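Local coordinates for beta-lactamase (Sebaldella termitidis, PDB 6N1N), which probably confers beta-lactam resistance as a class D serine beta-lactamase, hydrolysing the beta-lactam ring to a substituted beta-amino acid, at residues K14-N19 with V218-A223; I60-E65 with K170-I175; N156-K161 with E211-F216. All coordinates share one frame; numbering follows the deposited sequence.

Contact 1: K14-N19 with V218-A223; sequences KIFDEN and VRIINA
Phe-16, on the helix 11-18, meets Arg-219 and Ile-220 of the strand 212-222 with the far end of its ring alone. At the root of the side chain, Phe-16 CB is still 7.3 Å from Ile-220 CG1, and the CA atoms of Phe-16 and Ile-220 are 8.3 Å apart. With chi1 at -75°, CG is set opposite the carbonyl carbon, which carries the ring from the helix across to the strand. CG and the CD atoms span the distance between the two. The touching is done by CE1, which has the carbonyl O of Arg-219 at 4.3 Å, beyond the ring edge and near its plane. The same carbon lies 4.4 Å from CG1 of Ile-220, which approaches the ring obliquely. At the tip, Phe-16 CZ is 4.8 Å from Val-218 CG1, a distant approach. Ile-21 and Val-25 also touch the ring, and Ile-21 packs on Ile-220 as well. A flat apolar group suits this buried place because it is long enough to bridge helix and strand and brings no polar atom that would need a partner. Beta-branched Val-218 and Ile-220 suit an extended strand. Arg-219 alternates with them, and its guanidinium is bonded to the carbonyl of Ile-45. Where the helix ends, Asn-19 ND2 turns back to the carbonyl O of Ile-15, 2.8 Å away and nearly straight at 175°, lying in the plane of that carbonyl. Ile-15 rests in turn on Met-241 of helix 228-245. An N-terminal and a C-terminal helix packed against a central antiparallel sheet are characteristic of the alpha/beta domain of serine beta-lactamases and penicillin-binding proteins.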
# COMPACT_ATOMS: atom_id res chain seq x y z
N LYS A 14 -13.69 1.51 18.13
CA LYS A 14 -15.13 1.38 17.96
C LYS A 14 -15.52 1.16 16.50
O LYS A 14 -16.51 0.47 16.23
CB LYS A 14 -15.82 2.62 18.53
CG LYS A 14 -17.32 2.74 18.24
CD LYS A 14 -17.81 4.19 18.43
CE LYS A 14 -17.20 5.16 17.40
NZ LYS A 14 -17.59 6.58 17.61
N ILE A 15 -14.79 1.74 15.54
CA ILE A 15 -15.16 1.55 14.14
C ILE A 15 -14.97 0.10 13.75
O ILE A 15 -15.76 -0.48 12.99
CB ILE A 15 -14.33 2.47 13.22
CG1 ILE A 15 -14.53 3.94 13.59
CG2 ILE A 15 -14.71 2.21 11.76
CD1 ILE A 15 -13.45 4.85 13.00
N PHE A 16 -13.92 -0.53 14.28
CA PHE A 16 -13.71 -1.95 14.00
C PHE A 16 -14.79 -2.79 14.65
O PHE A 16 -15.39 -3.65 14.01
CB PHE A 16 -12.30 -2.33 14.47
CG PHE A 16 -11.23 -1.84 13.53
CD1 PHE A 16 -10.58 -2.71 12.66
CD2 PHE A 16 -10.93 -0.50 13.48
CE1 PHE A 16 -9.63 -2.24 11.78
CE2 PHE A 16 -9.98 -0.01 12.59
CZ PHE A 16 -9.33 -0.86 11.75
N ASP A 17 -15.10 -2.50 15.92
CA ASP A 17 -16.09 -3.27 16.66
C ASP A 17 -17.46 -3.19 16.00
O ASP A 17 -18.15 -4.21 15.87
CB ASP A 17 -16.18 -2.75 18.10
CG ASP A 17 -14.92 -3.03 18.90
OD1 ASP A 17 -14.05 -3.81 18.43
OD2 ASP A 17 -14.80 -2.45 20.00
N GLU A 18 -17.87 -1.99 15.60
CA GLU A 18 -19.17 -1.84 14.96
C GLU A 18 -19.24 -2.50 13.60
O GLU A 18 -20.35 -2.67 13.07
CB GLU A 18 -19.53 -0.35 14.84
CG GLU A 18 -19.89 0.29 16.19
CD GLU A 18 -20.15 1.79 16.10
OE1 GLU A 18 -20.13 2.34 14.99
OE2 GLU A 18 -20.38 2.41 17.16
N ASN A 19 -18.11 -2.89 13.01
CA ASN A 19 -18.12 -3.58 11.72
C ASN A 19 -17.70 -5.04 11.85
O ASN A 19 -17.44 -5.69 10.83
CB ASN A 19 -17.23 -2.83 10.74
CG ASN A 19 -17.90 -1.55 10.22
OD1 ASN A 19 -18.73 -1.61 9.31
ND2 ASN A 19 -17.57 -0.41 10.83
N VAL A 218 -4.05 0.92 7.26
CA VAL A 218 -5.26 0.27 7.74
C VAL A 218 -5.17 -1.18 7.31
O VAL A 218 -4.83 -1.48 6.15
CB VAL A 218 -6.51 0.95 7.16
CG1 VAL A 218 -7.75 0.08 7.37
CG2 VAL A 218 -6.71 2.30 7.75
N ARG A 219 -5.43 -2.10 8.22
CA ARG A 219 -5.39 -3.50 7.86
C ARG A 219 -6.51 -4.21 8.60
O ARG A 219 -6.44 -4.42 9.82
CB ARG A 219 -4.04 -4.14 8.16
CG ARG A 219 -3.97 -5.52 7.55
CD ARG A 219 -2.65 -6.20 7.81
NE ARG A 219 -2.34 -6.36 9.23
CZ ARG A 219 -1.13 -6.67 9.69
NH1 ARG A 219 -0.09 -6.85 8.86
NH2 ARG A 219 -0.97 -6.78 11.00
N ILE A 220 -7.49 -4.62 7.83
CA ILE A 220 -8.68 -5.28 8.32
C ILE A 220 -8.45 -6.77 8.29
O ILE A 220 -7.93 -7.31 7.30
CB ILE A 220 -9.89 -4.90 7.44
CG1 ILE A 220 -10.16 -3.40 7.58
CG2 ILE A 220 -11.12 -5.75 7.78
CD1 ILE A 220 -11.07 -2.87 6.51
N ILE A 221 -8.82 -7.44 9.38
CA ILE A 221 -8.83 -8.89 9.45
C ILE A 221 -10.29 -9.30 9.50
O ILE A 221 -11.05 -8.80 10.34
CB ILE A 221 -8.07 -9.42 10.67
CG1 ILE A 221 -6.66 -8.86 10.72
CG2 ILE A 221 -8.10 -10.95 10.68
CD1 ILE A 221 -5.81 -9.22 9.52
N ASN A 222 -10.68 -10.18 8.60
CA ASN A 222 -12.07 -10.58 8.49
C ASN A 222 -12.12 -12.08 8.30
O ASN A 222 -11.52 -12.60 7.36
CB ASN A 222 -12.75 -9.88 7.32
CG ASN A 222 -14.11 -10.41 7.07
OD1 ASN A 222 -14.92 -10.55 8.01
ND2 ASN A 222 -14.40 -10.73 5.81
N ALA A 223 -12.85 -12.75 9.18
CA ALA A 223 -13.10 -14.18 9.05
C ALA A 223 -14.39 -14.48 8.28
O ALA A 223 -14.57 -15.63 7.85
CB ALA A 223 -13.17 -14.82 10.43

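Contact 2: I60-E65 with K170-I175; sequences IFLEEE and KIVKDI
Between 60-65 and 170-175 the CA atoms come nearest at Leu-62 and Ile-171, 8.6 Å apart. This is an apolar helix-to-helix contact in the helical part of the class D beta-lactamase fold, and helix 56-63 follows the predicted nucleophile Ser-51 in the chain. Leu-62 supplies one side of it. Its CG stands opposite the carbonyl carbon (chi1 -68°), which sends the isobutyl group out from the helix to two successive residues of helix 166-175, Ile-171 and Val-172. Both are beta-branched and present a CG2 methyl to it, well suited to a buried seam where no hydrogen bond joins 60-65 to 170-175; Leu-92 of helix 92-98 also packs on Leu-62. Beside this seam, Glu-63 ties the first helix to the start of the second through Thr-168 and Ser-165, while Asp-174 forms a salt bridge with Arg-93 of helix 92-98. Just past Leu-62 the first helix stops in a Schellman motif, where Glu-65 takes a positive phi of 66° and its N is bonded to Leu-62 O at 3.1 Å. Within the seam, Leu-62 CD1 meets CG2 of Ile-171 at 3.6 Å. The same CD1 has Val-172 CG2 at 3.7 Å, and the two directions diverge by about 84°. The other methyl, Leu-62 CD2, lies 4.2 Å from Ile-171 CD1.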
# COMPACT_ATOMS: atom_id res chain seq x y z
N ILE A 60 10.49 0.34 -8.33
CA ILE A 60 11.51 -0.56 -8.85
C ILE A 60 11.42 -0.62 -10.37
O ILE A 60 12.44 -0.57 -11.06
CB ILE A 60 11.37 -1.95 -8.22
CG1 ILE A 60 11.71 -1.90 -6.72
CG2 ILE A 60 12.27 -2.96 -8.90
CD1 ILE A 60 11.36 -3.16 -5.94
N PHE A 61 10.20 -0.73 -10.93
CA PHE A 61 10.05 -0.78 -12.38
C PHE A 61 10.69 0.43 -13.07
O PHE A 61 11.37 0.29 -14.09
CB PHE A 61 8.56 -0.86 -12.76
CG PHE A 61 7.96 -2.25 -12.69
CD1 PHE A 61 8.53 -3.27 -11.95
CD2 PHE A 61 6.78 -2.51 -13.37
CE1 PHE A 61 7.95 -4.51 -11.89
CE2 PHE A 61 6.20 -3.76 -13.33
CZ PHE A 61 6.79 -4.76 -12.60
N LEU A 62 10.48 1.63 -12.53
CA LEU A 62 11.05 2.82 -13.15
C LEU A 62 12.56 2.87 -12.96
O LEU A 62 13.30 3.14 -13.91
CB LEU A 62 10.39 4.08 -12.60
CG LEU A 62 8.94 4.17 -13.03
CD1 LEU A 62 8.20 5.11 -12.11
CD2 LEU A 62 8.82 4.66 -14.49
N GLU A 63 13.03 2.62 -11.74
CA GLU A 63 14.47 2.72 -11.50
C GLU A 63 15.25 1.71 -12.33
O GLU A 63 16.36 2.01 -12.82
CB GLU A 63 14.78 2.56 -10.01
CG GLU A 63 16.20 3.00 -9.61
CD GLU A 63 16.44 4.49 -9.75
OE1 GLU A 63 15.45 5.24 -9.86
OE2 GLU A 63 17.62 4.91 -9.71
N GLU A 64 14.71 0.51 -12.49
CA GLU A 64 15.33 -0.56 -13.26
C GLU A 64 15.01 -0.50 -14.75
O GLU A 64 15.45 -1.39 -15.49
CB GLU A 64 14.89 -1.93 -12.71
CG GLU A 64 15.46 -2.25 -11.35
CD GLU A 64 16.97 -2.22 -11.37
OE1 GLU A 64 17.55 -2.94 -12.20
OE2 GLU A 64 17.58 -1.47 -10.59
N GLU A 65 14.27 0.51 -15.19
CA GLU A 65 13.98 0.74 -16.61
C GLU A 65 13.12 -0.36 -17.23
O GLU A 65 13.13 -0.55 -18.45
CB GLU A 65 15.28 0.93 -17.39
CG GLU A 65 16.05 2.12 -16.88
CD GLU A 65 17.39 2.31 -17.54
OE1 GLU A 65 17.44 2.27 -18.78
OE2 GLU A 65 18.39 2.47 -16.82
N LYS A 170 9.33 11.34 -8.80
CA LYS A 170 8.33 12.28 -9.28
C LYS A 170 7.15 11.55 -9.91
O LYS A 170 5.98 11.88 -9.65
CB LYS A 170 8.96 13.26 -10.28
CG LYS A 170 7.97 14.22 -10.99
CD LYS A 170 8.73 15.37 -11.67
CE LYS A 170 7.92 16.08 -12.76
NZ LYS A 170 6.90 17.02 -12.23
N ILE A 171 7.43 10.54 -10.73
CA ILE A 171 6.38 9.78 -11.38
C ILE A 171 5.55 9.00 -10.36
O ILE A 171 4.32 9.01 -10.41
CB ILE A 171 6.98 8.84 -12.45
CG1 ILE A 171 7.46 9.64 -13.66
CG2 ILE A 171 5.97 7.80 -12.83
CD1 ILE A 171 8.40 8.87 -14.57
N VAL A 172 6.21 8.30 -9.42
CA VAL A 172 5.43 7.47 -8.51
C VAL A 172 4.59 8.33 -7.57
O VAL A 172 3.41 8.04 -7.34
CB VAL A 172 6.33 6.49 -7.74
CG1 VAL A 172 5.56 5.79 -6.63
CG2 VAL A 172 6.92 5.44 -8.70
N LYS A 173 5.14 9.45 -7.06
CA LYS A 173 4.31 10.31 -6.22
C LYS A 173 3.08 10.82 -6.96
O LYS A 173 2.02 11.01 -6.34
CB LYS A 173 5.14 11.49 -5.67
CG LYS A 173 6.02 11.10 -4.47
CD LYS A 173 6.90 12.24 -3.99
CE LYS A 173 7.54 11.92 -2.68
NZ LYS A 173 8.40 13.02 -2.16
N ASP A 174 3.18 11.01 -8.27
CA ASP A 174 2.04 11.49 -9.03
C ASP A 174 1.03 10.37 -9.27
O ASP A 174 -0.18 10.54 -9.03
CB ASP A 174 2.50 12.10 -10.35
CG ASP A 174 1.37 12.72 -11.14
OD1 ASP A 174 0.79 13.72 -10.66
OD2 ASP A 174 1.08 12.22 -12.23
N ILE A 175 1.48 9.19 -9.71
CA ILE A 175 0.50 8.15 -10.01
C ILE A 175 -0.20 7.67 -8.75
O ILE A 175 -1.31 7.13 -8.82
CB ILE A 175 1.10 6.97 -10.80
CG1 ILE A 175 1.97 6.05 -9.95
CG2 ILE A 175 1.83 7.49 -12.02
CD1 ILE A 175 2.56 4.85 -10.76

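Contact 3: N156-K161 with E211-F216; sequences NLYEEK and ENVYFF
The last turn of helix 147-159 packs on one face of the central sheet through Tyr-158, which meets Val-213 and Phe-215 of strand 212-222. Its CG lies opposite the backbone N (chi1 176°), and the ring is thereby carried out over the strand. Close to the helix, Tyr-158 CB sits 3.6 Å from Phe-215 CZ, at the edge of the phenyl ring and in its plane. The two rings make an offset edge-to-face pair, Phe-215 offering its edge to the face of Tyr-158, with centroids 5.7 Å apart and planes at 73°. Farther out, Val-213 CG2 nears the phenol end obliquely, 3.4 Å from Tyr-158 OH. Such helix-on-sheet layering belongs to the penicillin-binding transpeptidase fold. Residues two apart on a strand share a face, which lets Val-213 and Phe-215 take successive parts of one long side chain; a tyrosine has the length to span both. Tyr-30 and Tyr-206 add further edge-to-face contacts to its ring. Two residues after Tyr-158, at Glu-160 (phi 56°), a Schellman motif closes the helix, and Lys-161 NZ forms a salt bridge with Glu-159 OE1 at 2.9 Å, coming from above the carboxylate plane.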
# COMPACT_ATOMS: atom_id res chain seq x y z
N ASN A 156 10.03 7.18 4.30
CA ASN A 156 11.26 7.23 3.53
C ASN A 156 11.00 7.57 2.06
O ASN A 156 11.81 8.24 1.43
CB ASN A 156 12.02 5.91 3.66
CG ASN A 156 12.79 5.82 4.96
OD1 ASN A 156 13.41 6.80 5.38
ND2 ASN A 156 12.75 4.67 5.60
N LEU A 157 9.91 7.06 1.49
CA LEU A 157 9.53 7.46 0.13
C LEU A 157 9.23 8.95 0.06
O LEU A 157 9.78 9.68 -0.79
CB LEU A 157 8.32 6.61 -0.33
CG LEU A 157 7.84 6.62 -1.78
CD1 LEU A 157 6.70 5.60 -2.04
CD2 LEU A 157 7.39 7.98 -2.22
N TYR A 158 8.39 9.43 0.98
CA TYR A 158 8.06 10.85 1.02
C TYR A 158 9.29 11.73 1.18
O TYR A 158 9.41 12.76 0.50
CB TYR A 158 7.07 11.10 2.16
CG TYR A 158 6.74 12.56 2.36
CD1 TYR A 158 5.88 13.21 1.49
CD2 TYR A 158 7.28 13.28 3.40
CE1 TYR A 158 5.58 14.56 1.65
CE2 TYR A 158 6.99 14.60 3.58
CZ TYR A 158 6.12 15.25 2.70
OH TYR A 158 5.84 16.59 2.89
N GLU A 159 10.21 11.36 2.07
CA GLU A 159 11.44 12.11 2.27
C GLU A 159 12.46 11.89 1.17
O GLU A 159 13.48 12.58 1.13
CB GLU A 159 12.04 11.74 3.63
CG GLU A 159 11.25 12.34 4.79
CD GLU A 159 11.84 12.02 6.16
OE1 GLU A 159 12.65 11.07 6.25
OE2 GLU A 159 11.49 12.73 7.13
N GLU A 160 12.18 10.95 0.27
CA GLU A 160 13.06 10.56 -0.84
C GLU A 160 14.44 10.14 -0.34
O GLU A 160 15.48 10.49 -0.91
CB GLU A 160 13.14 11.68 -1.89
CG GLU A 160 11.73 12.08 -2.32
CD GLU A 160 11.62 12.83 -3.63
OE1 GLU A 160 12.63 13.05 -4.32
OE2 GLU A 160 10.47 13.21 -3.92
N LYS A 161 14.45 9.32 0.71
CA LYS A 161 15.68 8.84 1.33
C LYS A 161 16.32 7.66 0.60
O LYS A 161 17.53 7.42 0.78
CB LYS A 161 15.41 8.43 2.77
CG LYS A 161 15.16 9.59 3.74
CD LYS A 161 16.35 10.52 3.84
CE LYS A 161 16.58 11.00 5.27
NZ LYS A 161 15.44 11.81 5.78
N GLU A 211 -1.48 21.54 6.55
CA GLU A 211 -0.05 21.86 6.56
C GLU A 211 0.73 20.77 7.27
O GLU A 211 1.58 21.02 8.12
CB GLU A 211 0.20 23.24 7.20
CG GLU A 211 -0.25 24.40 6.32
CD GLU A 211 0.07 25.77 6.93
OE1 GLU A 211 -0.49 26.10 7.99
OE2 GLU A 211 0.90 26.50 6.34
N ASN A 212 0.44 19.53 6.89
CA ASN A 212 1.02 18.37 7.54
C ASN A 212 0.93 17.21 6.57
O ASN A 212 0.39 17.33 5.46
CB ASN A 212 0.27 18.07 8.83
CG ASN A 212 1.07 17.28 9.84
OD1 ASN A 212 2.08 16.63 9.52
ND2 ASN A 212 0.60 17.31 11.06
N VAL A 213 1.46 16.07 7.01
CA VAL A 213 1.33 14.80 6.30
C VAL A 213 0.98 13.73 7.33
O VAL A 213 1.63 13.63 8.37
CB VAL A 213 2.61 14.38 5.56
CG1 VAL A 213 2.34 13.19 4.63
CG2 VAL A 213 3.17 15.51 4.78
N TYR A 214 -0.00 12.90 7.01
CA TYR A 214 -0.41 11.79 7.86
C TYR A 214 -0.22 10.50 7.08
O TYR A 214 -0.93 10.24 6.10
CB TYR A 214 -1.85 11.95 8.34
CG TYR A 214 -2.08 13.25 9.08
CD1 TYR A 214 -1.93 13.34 10.47
CD2 TYR A 214 -2.37 14.42 8.38
CE1 TYR A 214 -2.09 14.53 11.12
CE2 TYR A 214 -2.53 15.62 9.03
CZ TYR A 214 -2.39 15.67 10.39
OH TYR A 214 -2.59 16.87 11.01
N PHE A 215 0.75 9.69 7.52
CA PHE A 215 0.96 8.36 6.95
C PHE A 215 0.02 7.37 7.61
O PHE A 215 -0.26 7.48 8.80
CB PHE A 215 2.42 7.96 7.15
CG PHE A 215 3.37 8.88 6.44
CD1 PHE A 215 3.79 8.58 5.17
CD2 PHE A 215 3.78 10.07 7.01
CE1 PHE A 215 4.62 9.44 4.49
CE2 PHE A 215 4.60 10.93 6.33
CZ PHE A 215 5.04 10.62 5.08
N PHE A 216 -0.49 6.40 6.83
CA PHE A 216 -1.48 5.50 7.39
C PHE A 216 -1.33 4.08 6.87
O PHE A 216 -0.88 3.84 5.75
CB PHE A 216 -2.92 5.98 7.13
CG PHE A 216 -3.30 6.06 5.68
CD1 PHE A 216 -3.89 5.00 5.03
CD2 PHE A 216 -3.06 7.21 4.97
CE1 PHE A 216 -4.23 5.08 3.69
CE2 PHE A 216 -3.40 7.30 3.64
CZ PHE A 216 -3.98 6.22 2.99

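Contacts 1 and 3 lie along the same strand, 212-222, with centres about 25 Å apart: contact 3 uses its beginning and contact 1 its end. Contact 2 is about 32 Å from contact 1, centre to centre, and lies across the middle of the chain from it. Contacts 2 and 3 are neighbours, their centres about 16 Å apart, and they touch through Lys-173, whose NZ forms a salt bridge with Glu-160 OE2 (2.7 Å) and probably a hydrogen bond with Tyr-158 O (2.9 Å). None of the three reaches the predicted nucleophile Ser-51 or the carboxylated Lys-54, although helix 56-63 of contact 2 follows both closely in sequence.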